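Local coordinates for protein 11S globulin isoform 1 (Cocos nucifera, PDB 5WPW) that serves as a seed storage protein of coconut, a hexameric bicupin globulin that holds a nutrient reserve and is a potential food allergen, at residues 8-13 with 333-338; 114-119 with 248-253; 284-289 with 361-366. The protein carries 2 engineered substitutions. All blocks are in the same frame, centred on the assembly; numbering follows the deposited sequence.

Interaction 1: residues 8-13 with 333-338; sequences LNALEP and GELRQG
Ala10 and Leu335 supply the apolar part of this surface contact, in which the loop leading into strand 15-19 of the N-terminal cupin runs beside residues 333-338, on strand 329-336 and the loop after it, in the C-terminal cupin. The methyl CB of Ala10 rests on one branch of the leucine, 3.6 Å from Leu335 CD2. Leu335 also touches Leu341 of strand 340-343, in the other sheet of this cupin.

Charge makes the second element. Glu12 OE2 comes obliquely to within 3.9 Å of Arg336 NH2, a long salt bridge, with Arg336 NH1 only slightly farther away. The two side chains run roughly at right angles, and the carboxylate and guanidinium planes are turned 89° apart, so the groups do not dock in the flat, two-pronged manner. Arg336 sets CG between its own N and carbonyl carbon (chi1 51°) and then runs extended as far as NE, which carries the guanidinium up to the glutamate.

Backbone proximity is the third element. The two chains run in nearly the same direction, yet Ala10 CA and Leu335 CA are 7.2 Å apart, too wide for strand pairing. Gly338, with positive phi (91°) at the turn after the strand, brings its carbonyl O to 4.1 Å from Glu12 CG. Regular backbone bonds to the loop come instead from close by: Leu8 pairs with Val330 and Leu11 with Leu340.

With one methyl contact and one loose ion pair, the chemistry implies an adhesion of modest strength, secondary to those flanking backbone bonds.

Interaction 2: residues 114-119 with 248-253; sequences DVLAVP and MKIKQN
Val115 and Gln252 form the hydrogen-bonded pair at the heart of this antiparallel strand pairing, which attaches the start of the basic chain to the acidic chain close to the disulfide Cys79-Cys246. Val115 N donates a hydrogen bond to Gln252 O at 2.7 Å, and Gln252 N answers to Val115 O at 2.9 Å. A third backbone bond, Ala117 N to Ile250 O (2.9 Å), extends the pairing beyond the regular strand 251-253. Ala117 O is buried here with no partner in the model.

Side chains complete the accounting at Asp114. Asn253 ND2 donates to Asp114 OD1 over 3.2 Å; OD1 lies in the amide plane of Asn253, ND2 approaches from 40° out of the carboxylate plane, and the two flat groups stand 80° apart. Asp114 OD2 is satisfied elsewhere, by Gln111 N, while Asn253 OD1 accepts from Asp256 N. The chain of Lys251 passes at a slant to the carboxylate, with Lys251 CE 3.0 Å from Asp114 OD2. Its CG lies anti to the backbone N (chi1 167°) and the chain then bends at chi3 and chi4, which sets CD and CE, not NZ, against the aspartate. Lys251 NZ stays 4.5 Å from Asp114 OD2, beyond a salt bridge. Lys249 NZ reaches back to Gln252 OE1 at 2.7 Å and also bonds Lys277 O; Lys249 NZ of the second subunit, a like charge, lies close by.

Leu116 CD2 meets Ile250 CD1 at 4.0 Å, with Val72 and Leu74 of strand 70-74 nearby. Strand 114-118 thus lies between strand 61-67, bonded through Ile65, Val63 and Arg61, and strand 251-253, an edge strand of this sheet within the chain; Leu273 of strand 268-273 packs against Val115 and Gln252.

Interaction 3: residues 284-289 with 361-366; sequences IQMSAE and VSIKTS
Within the C-terminal cupin, Ser287, Ala288 and Glu289 pair antiparallel with Lys364, Ile363 and Ser362, joining two neighbouring strands of its sheet. Ser287 N donates to Lys364 O (3.0 Å) and Lys364 N to Ser287 O (2.9 Å); the second hydrogen-bonded pair, Glu289 with Ser362, repeats the pattern. Between them Ala288 faces Ile363, its CB 3.7 Å from Ile363 CD1. Met286 sends its sulfur to the other branch of the isoleucine, SD lying 3.9 Å from Ile363 CG2, and both residues also touch Leu62 of the N-terminal cupin.

On the face that carries Ser287 and Glu289, two chains extended beyond CG meet at a slant: Glu289 OE1 and Lys364 NZ make a long salt bridge of 3.7 Å. Glu289 reaches there with CG anti to its N (chi1 -179°). The lysine ammonium has a closer engagement with Asn304 OD1, so the glutamate is its weaker partner.

Where the pairing ends, Thr365 centres an inverse gamma turn, and its OG1 bonds His308 N and Gln148 of the third subunit. Ser287 OG accepts from Ala369 N; its approach to Ser366 O is so short as to be doubtful in detail.

Such alternating antiparallel pairs, apolar on the face toward the partner cupin and polar on the other, belong to the jelly-roll beta-barrel of the cupin fold.

How the interactions relate
The three contacts divide between joining the two cupins and building one of them. Interactions 2 and 3 have centres about 12 Å apart and touch where Ile284 packs on Ala117, Val118 and Pro119; they belong to the two sheets that meet between the cupins. Interaction 1 lies nearer the surface, its centre about 26 Å from that of interaction 2 and about 19 Å from that of interaction 3. Along the chain, interaction 2 falls between the two segments of interaction 1 and closes before interaction 3 opens, whereas interactions 1 and 3 alternate. Interactions 1 and 2 thereby knit acidic and basic chains into one bicupin subunit, while interaction 3 builds the C-terminal sheet.

Interaction 1: residues 8-13 with 333-338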
loop_
_atom_site.group_PDB
_atom_site.type_symbol
_atom_site.label_atom_id
_atom_site.label_comp_id
_atom_site.label_asym_id
_atom_site.label_seq_id
_atom_site.Cartn_x
_atom_site.Cartn_y
_atom_site.Cartn_z
ATOM N N LEU A 8 -2.892 14.745 36.670
ATOM C CA LEU A 8 -3.935 15.135 35.733
ATOM C C LEU A 8 -5.092 15.796 36.479
ATOM O O LEU A 8 -5.274 15.609 37.682
ATOM C CB LEU A 8 -4.449 13.928 34.943
ATOM C CG LEU A 8 -3.406 13.070 34.223
ATOM C CD1 LEU A 8 -4.026 11.755 33.786
ATOM C CD2 LEU A 8 -2.839 13.821 33.025
ATOM N N ASN A 9 -5.885 16.575 35.748
ATOM C CA ASN A 9 -7.109 17.110 36.329
ATOM C C ASN A 9 -8.145 17.288 35.232
ATOM O O ASN A 9 -7.812 17.426 34.051
ATOM C CB ASN A 9 -6.870 18.442 37.069
ATOM C CG ASN A 9 -6.149 19.459 36.218
ATOM O OD1 ASN A 9 -4.927 19.408 36.070
ATOM N ND2 ASN A 9 -6.901 20.398 35.654
ATOM N N ALA A 10 -9.411 17.266 35.635
ATOM C CA ALA A 10 -10.484 17.491 34.682
ATOM C C ALA A 10 -10.465 18.944 34.228
ATOM O O ALA A 10 -10.163 19.851 35.008
ATOM C CB ALA A 10 -11.834 17.133 35.300
ATOM N N LEU A 11 -10.749 19.158 32.952
ATOM C CA LEU A 11 -10.617 20.464 32.338
ATOM C C LEU A 11 -11.976 21.004 31.924
ATOM O O LEU A 11 -12.910 20.251 31.636
ATOM C CB LEU A 11 -9.695 20.407 31.113
ATOM C CG LEU A 11 -8.223 20.138 31.410
ATOM C CD1 LEU A 11 -7.497 19.659 30.164
ATOM C CD2 LEU A 11 -7.565 21.384 31.973
ATOM N N GLU A 12 -12.062 22.322 31.887
ATOM C CA GLU A 12 -13.222 23.056 31.420
ATOM C C GLU A 12 -12.719 24.219 30.587
ATOM O O GLU A 12 -11.529 24.557 30.634
ATOM C CB GLU A 12 -14.088 23.549 32.591
ATOM C CG GLU A 12 -15.169 22.567 32.970
ATOM C CD GLU A 12 -16.239 23.184 33.850
ATOM O OE1 GLU A 12 -16.826 24.223 33.453
ATOM O OE2 GLU A 12 -16.487 22.620 34.937
ATOM N N PRO A 13 -13.584 24.825 29.776
ATOM C CA PRO A 13 -13.147 25.928 28.912
ATOM C C PRO A 13 -12.616 27.121 29.698
ATOM O O PRO A 13 -13.201 27.546 30.696
ATOM C CB PRO A 13 -14.420 26.284 28.146
ATOM C CG PRO A 13 -15.143 24.991 28.053
ATOM C CD PRO A 13 -14.900 24.306 29.369
ATOM N N GLY A 333 -10.805 10.962 40.545
ATOM C CA GLY A 333 -11.842 11.955 40.723
ATOM C C GLY A 333 -13.073 11.565 39.948
ATOM O O GLY A 333 -13.094 10.569 39.222
ATOM N N GLU A 334 -14.111 12.370 40.131
ATOM C CA GLU A 334 -15.346 12.214 39.394
ATOM C C GLU A 334 -15.201 12.914 38.050
ATOM O O GLU A 334 -14.280 13.696 37.831
ATOM C CB GLU A 334 -16.517 12.784 40.217
ATOM C CG GLU A 334 -17.930 12.622 39.624
ATOM C CD GLU A 334 -19.054 13.099 40.564
ATOM O OE1 GLU A 334 -19.386 14.310 40.547
ATOM O OE2 GLU A 334 -19.629 12.256 41.289
ATOM N N LEU A 335 -16.091 12.605 37.133
ATOM C CA LEU A 335 -16.254 13.406 35.935
ATOM C C LEU A 335 -17.743 13.646 35.782
ATOM O O LEU A 335 -18.543 12.735 36.024
ATOM C CB LEU A 335 -15.677 12.705 34.689
ATOM C CG LEU A 335 -14.244 12.974 34.224
ATOM C CD1 LEU A 335 -14.061 12.422 32.824
ATOM C CD2 LEU A 335 -13.899 14.445 34.228
ATOM N N ARG A 336 -18.120 14.866 35.399
ATOM C CA ARG A 336 -19.522 15.149 35.142
ATOM C C ARG A 336 -19.656 15.818 33.783
ATOM O O ARG A 336 -18.664 16.130 33.116
ATOM C CB ARG A 336 -20.142 16.019 36.247
ATOM C CG ARG A 336 -19.344 17.262 36.570
ATOM C CD ARG A 336 -19.773 17.901 37.900
ATOM N NE ARG A 336 -18.820 18.921 38.336
ATOM C CZ ARG A 336 -18.693 20.117 37.767
ATOM N NH1 ARG A 336 -19.461 20.453 36.733
ATOM N NH2 ARG A 336 -17.793 20.980 38.228
ATOM N N GLN A 337 -20.911 16.014 33.377
ATOM C CA GLN A 337 -21.224 16.619 32.092
ATOM C C GLN A 337 -20.417 17.892 31.850
ATOM O O GLN A 337 -20.329 18.778 32.714
ATOM C CB GLN A 337 -22.721 16.923 32.012
ATOM C CG GLN A 337 -23.114 17.742 30.791
ATOM C CD GLN A 337 -24.607 17.758 30.551
ATOM O OE1 GLN A 337 -25.285 16.743 30.735
ATOM N NE2 GLN A 337 -25.134 18.916 30.158
ATOM N N GLY A 338 -19.809 17.971 30.667
ATOM C CA GLY A 338 -19.079 19.149 30.248
ATOM C C GLY A 338 -17.610 19.159 30.594
ATOM O O GLY A 338 -16.907 20.095 30.195
#

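Interaction 2: residues 114-119 with 248-253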
loop_
_atom_site.group_PDB
_atom_site.type_symbol
_atom_site.label_atom_id
_atom_site.label_comp_id
_atom_site.label_asym_id
_atom_site.label_seq_id
_atom_site.Cartn_x
_atom_site.Cartn_y
_atom_site.Cartn_z
ATOM N N ASP A 114 -23.480 12.166 15.813
ATOM C CA ASP A 114 -22.649 12.103 14.626
ATOM C C ASP A 114 -21.219 12.517 14.946
ATOM O O ASP A 114 -20.971 13.406 15.755
ATOM C CB ASP A 114 -23.193 13.010 13.531
ATOM C CG ASP A 114 -24.314 12.381 12.756
ATOM O OD1 ASP A 114 -24.563 11.174 12.886
ATOM O OD2 ASP A 114 -24.941 13.109 11.978
ATOM N N VAL A 115 -20.273 11.877 14.268
ATOM C CA VAL A 115 -18.883 12.309 14.235
ATOM C C VAL A 115 -18.606 12.799 12.829
ATOM O O VAL A 115 -18.903 12.091 11.857
ATOM C CB VAL A 115 -17.900 11.183 14.598
ATOM C CG1 VAL A 115 -16.518 11.701 14.401
ATOM C CG2 VAL A 115 -18.087 10.750 16.035
ATOM N N LEU A 116 -18.075 14.014 12.719
ATOM C CA LEU A 116 -17.667 14.598 11.447
ATOM C C LEU A 116 -16.153 14.750 11.423
ATOM O O LEU A 116 -15.559 15.205 12.405
ATOM C CB LEU A 116 -18.311 15.967 11.245
ATOM C CG LEU A 116 -19.827 15.908 11.168
ATOM C CD1 LEU A 116 -20.460 16.812 12.213
ATOM C CD2 LEU A 116 -20.223 16.305 9.769
ATOM N N ALA A 117 -15.540 14.374 10.300
ATOM C CA ALA A 117 -14.090 14.479 10.096
ATOM C C ALA A 117 -13.821 15.551 9.046
ATOM O O ALA A 117 -14.278 15.431 7.900
ATOM C CB ALA A 117 -13.488 13.152 9.646
ATOM N N VAL A 118 -13.081 16.586 9.433
ATOM C CA VAL A 118 -12.713 17.684 8.542
ATOM C C VAL A 118 -11.201 17.728 8.314
ATOM O O VAL A 118 -10.468 18.137 9.218
ATOM C CB VAL A 118 -13.207 19.016 9.132
ATOM C CG1 VAL A 118 -12.851 20.161 8.225
ATOM C CG2 VAL A 118 -14.700 18.965 9.368
ATOM N N PRO A 119 -10.701 17.361 7.128
ATOM C CA PRO A 119 -9.261 17.488 6.843
ATOM C C PRO A 119 -8.765 18.917 6.983
ATOM O O PRO A 119 -9.485 19.875 6.719
ATOM C CB PRO A 119 -9.136 17.036 5.379
ATOM C CG PRO A 119 -10.470 16.423 5.022
ATOM C CD PRO A 119 -11.483 17.004 5.937
ATOM N N MET A 248 -16.091 10.927 -0.739
ATOM C CA MET A 248 -15.697 10.357 0.550
ATOM C C MET A 248 -16.771 10.641 1.598
ATOM O O MET A 248 -17.260 11.770 1.708
ATOM C CB MET A 248 -14.387 10.974 1.031
ATOM C CG MET A 248 -13.132 10.521 0.364
ATOM S SD MET A 248 -11.784 11.152 1.385
ATOM C CE MET A 248 -11.850 12.898 0.974
ATOM N N LYS A 249 -17.115 9.634 2.391
ATOM C CA LYS A 249 -17.986 9.878 3.524
ATOM C C LYS A 249 -17.176 10.619 4.580
ATOM O O LYS A 249 -16.027 10.266 4.841
ATOM C CB LYS A 249 -18.541 8.558 4.075
ATOM C CG LYS A 249 -19.598 8.733 5.164
ATOM C CD LYS A 249 -20.067 7.384 5.743
ATOM C CE LYS A 249 -18.909 6.403 5.870
ATOM N NZ LYS A 249 -18.823 5.668 7.181
ATOM N N ILE A 250 -17.751 11.672 5.159
ATOM C CA ILE A 250 -17.078 12.465 6.186
ATOM C C ILE A 250 -17.766 12.384 7.529
ATOM O O ILE A 250 -17.322 13.042 8.480
ATOM C CB ILE A 250 -16.944 13.945 5.772
ATOM C CG1 ILE A 250 -18.316 14.544 5.480
ATOM C CG2 ILE A 250 -15.997 14.095 4.592
ATOM C CD1 ILE A 250 -18.536 15.884 6.146
ATOM N N LYS A 251 -18.858 11.644 7.626
ATOM C CA LYS A 251 -19.704 11.671 8.806
ATOM C C LYS A 251 -20.095 10.241 9.137
ATOM O O LYS A 251 -20.354 9.434 8.234
ATOM C CB LYS A 251 -20.952 12.525 8.554
ATOM C CG LYS A 251 -22.053 12.389 9.602
ATOM C CD LYS A 251 -23.236 13.302 9.232
ATOM C CE LYS A 251 -24.518 12.503 9.032
ATOM N NZ LYS A 251 -24.672 11.875 7.684
ATOM N N GLN A 252 -20.125 9.927 10.427
ATOM C CA GLN A 252 -20.589 8.619 10.876
ATOM C C GLN A 252 -21.196 8.757 12.260
ATOM O O GLN A 252 -20.617 9.406 13.135
ATOM C CB GLN A 252 -19.447 7.597 10.906
ATOM C CG GLN A 252 -19.825 6.333 11.650
ATOM C CD GLN A 252 -20.037 5.159 10.734
ATOM O OE1 GLN A 252 -20.140 5.314 9.520
ATOM N NE2 GLN A 252 -20.083 3.961 11.314
ATOM N N ASN A 253 -22.362 8.154 12.453
ATOM C CA ASN A 253 -23.031 8.219 13.738
ATOM C C ASN A 253 -22.499 7.123 14.662
ATOM O O ASN A 253 -22.416 5.960 14.268
ATOM C CB ASN A 253 -24.540 8.095 13.543
ATOM C CG ASN A 253 -25.287 8.127 14.845
ATOM O OD1 ASN A 253 -25.493 7.091 15.460
ATOM N ND2 ASN A 253 -25.663 9.311 15.294
#

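Interaction 3: residues 284-289 with 361-366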
loop_
_atom_site.group_PDB
_atom_site.type_symbol
_atom_site.label_atom_id
_atom_site.label_comp_id
_atom_site.label_asym_id
_atom_site.label_seq_id
_atom_site.Cartn_x
_atom_site.Cartn_y
_atom_site.Cartn_z
ATOM N N ILE A 284 -6.968 11.285 8.421
ATOM C CA ILE A 284 -7.114 12.145 9.594
ATOM C C ILE A 284 -6.225 11.642 10.735
ATOM O O ILE A 284 -5.734 12.432 11.559
ATOM C CB ILE A 284 -8.607 12.208 10.019
ATOM C CG1 ILE A 284 -9.503 12.832 8.933
ATOM C CG2 ILE A 284 -8.792 12.905 11.369
ATOM C CD1 ILE A 284 -9.413 14.356 8.755
ATOM N N GLN A 285 -6.012 10.326 10.796
ATOM C CA GLN A 285 -5.221 9.660 11.841
ATOM C C GLN A 285 -5.800 9.908 13.234
ATOM O O GLN A 285 -5.080 10.169 14.202
ATOM C CB GLN A 285 -3.746 10.071 11.784
ATOM C CG GLN A 285 -2.954 9.342 10.704
ATOM C CD GLN A 285 -1.476 9.734 10.707
ATOM O OE1 GLN A 285 -1.051 10.602 9.948
ATOM N NE2 GLN A 285 -0.696 9.097 11.569
ATOM N N MET A 286 -7.113 9.763 13.338
ATOM C CA MET A 286 -7.793 9.888 14.621
ATOM C C MET A 286 -8.943 8.897 14.643
ATOM O O MET A 286 -9.450 8.479 13.602
ATOM C CB MET A 286 -8.309 11.319 14.889
ATOM C CG MET A 286 -7.279 12.177 15.678
ATOM S SD MET A 286 -7.879 13.829 16.138
ATOM C CE MET A 286 -8.093 14.421 14.479
ATOM N N SER A 287 -9.321 8.492 15.854
ATOM C CA SER A 287 -10.371 7.514 16.081
ATOM C C SER A 287 -11.306 8.099 17.135
ATOM O O SER A 287 -10.973 9.076 17.813
ATOM C CB SER A 287 -9.786 6.169 16.558
ATOM O OG SER A 287 -8.750 5.706 15.698
ATOM N N ALA A 288 -12.470 7.491 17.297
ATOM C CA ALA A 288 -13.388 7.936 18.342
ATOM C C ALA A 288 -14.041 6.723 18.984
ATOM O O ALA A 288 -14.021 5.612 18.446
ATOM C CB ALA A 288 -14.466 8.892 17.782
ATOM N N GLU A 289 -14.646 6.963 20.143
ATOM C CA GLU A 289 -15.289 5.911 20.916
ATOM C C GLU A 289 -16.440 6.545 21.692
ATOM O O GLU A 289 -16.258 7.598 22.295
ATOM C CB GLU A 289 -14.277 5.268 21.861
ATOM C CG GLU A 289 -14.807 4.161 22.703
ATOM C CD GLU A 289 -13.704 3.359 23.372
ATOM O OE1 GLU A 289 -13.114 3.839 24.377
ATOM O OE2 GLU A 289 -13.423 2.258 22.874
ATOM N N VAL A 361 -17.616 10.506 25.286
ATOM C CA VAL A 361 -17.044 10.325 23.964
ATOM C C VAL A 361 -15.552 10.548 24.112
ATOM O O VAL A 361 -15.117 11.487 24.797
ATOM C CB VAL A 361 -17.667 11.281 22.927
ATOM C CG1 VAL A 361 -17.624 12.719 23.414
ATOM C CG2 VAL A 361 -16.947 11.150 21.587
ATOM N N SER A 362 -14.768 9.656 23.531
ATOM C CA SER A 362 -13.332 9.816 23.547
ATOM C C SER A 362 -12.860 10.015 22.127
ATOM O O SER A 362 -13.377 9.384 21.212
ATOM C CB SER A 362 -12.622 8.615 24.171
ATOM O OG SER A 362 -12.947 8.525 25.547
ATOM N N ILE A 363 -11.893 10.901 21.960
ATOM C CA ILE A 363 -11.191 11.087 20.694
ATOM C C ILE A 363 -9.755 10.652 20.916
ATOM O O ILE A 363 -9.109 11.116 21.854
ATOM C CB ILE A 363 -11.230 12.546 20.215
ATOM C CG1 ILE A 363 -12.668 13.061 20.090
ATOM C CG2 ILE A 363 -10.410 12.700 18.900
ATOM C CD1 ILE A 363 -13.547 12.242 19.149
ATOM N N LYS A 364 -9.243 9.792 20.044
ATOM C CA LYS A 364 -7.917 9.208 20.235
ATOM C C LYS A 364 -7.021 9.608 19.079
ATOM O O LYS A 364 -7.482 9.711 17.943
ATOM C CB LYS A 364 -8.022 7.686 20.388
ATOM C CG LYS A 364 -8.952 7.301 21.567
ATOM C CD LYS A 364 -8.988 5.797 21.879
ATOM C CE LYS A 364 -9.782 5.525 23.174
ATOM N NZ LYS A 364 -9.541 4.135 23.671
ATOM N N THR A 365 -5.732 9.824 19.391
ATOM C CA THR A 365 -4.762 10.442 18.478
ATOM C C THR A 365 -4.086 9.413 17.578
ATOM O O THR A 365 -2.866 9.429 17.393
ATOM C CB THR A 365 -3.721 11.258 19.251
ATOM O OG1 THR A 365 -2.928 10.417 20.096
ATOM C CG2 THR A 365 -4.378 12.338 20.099
ATOM N N SER A 366 -4.878 8.514 16.996
ATOM C CA SER A 366 -4.370 7.557 16.036
ATOM C C SER A 366 -5.553 7.000 15.276
ATOM O O SER A 366 -6.632 6.801 15.842
ATOM C CB SER A 366 -3.598 6.416 16.731
ATOM O OG SER A 366 -2.974 5.558 15.788
HETATM O O HOH W 1 -3.005 6.809 12.568
#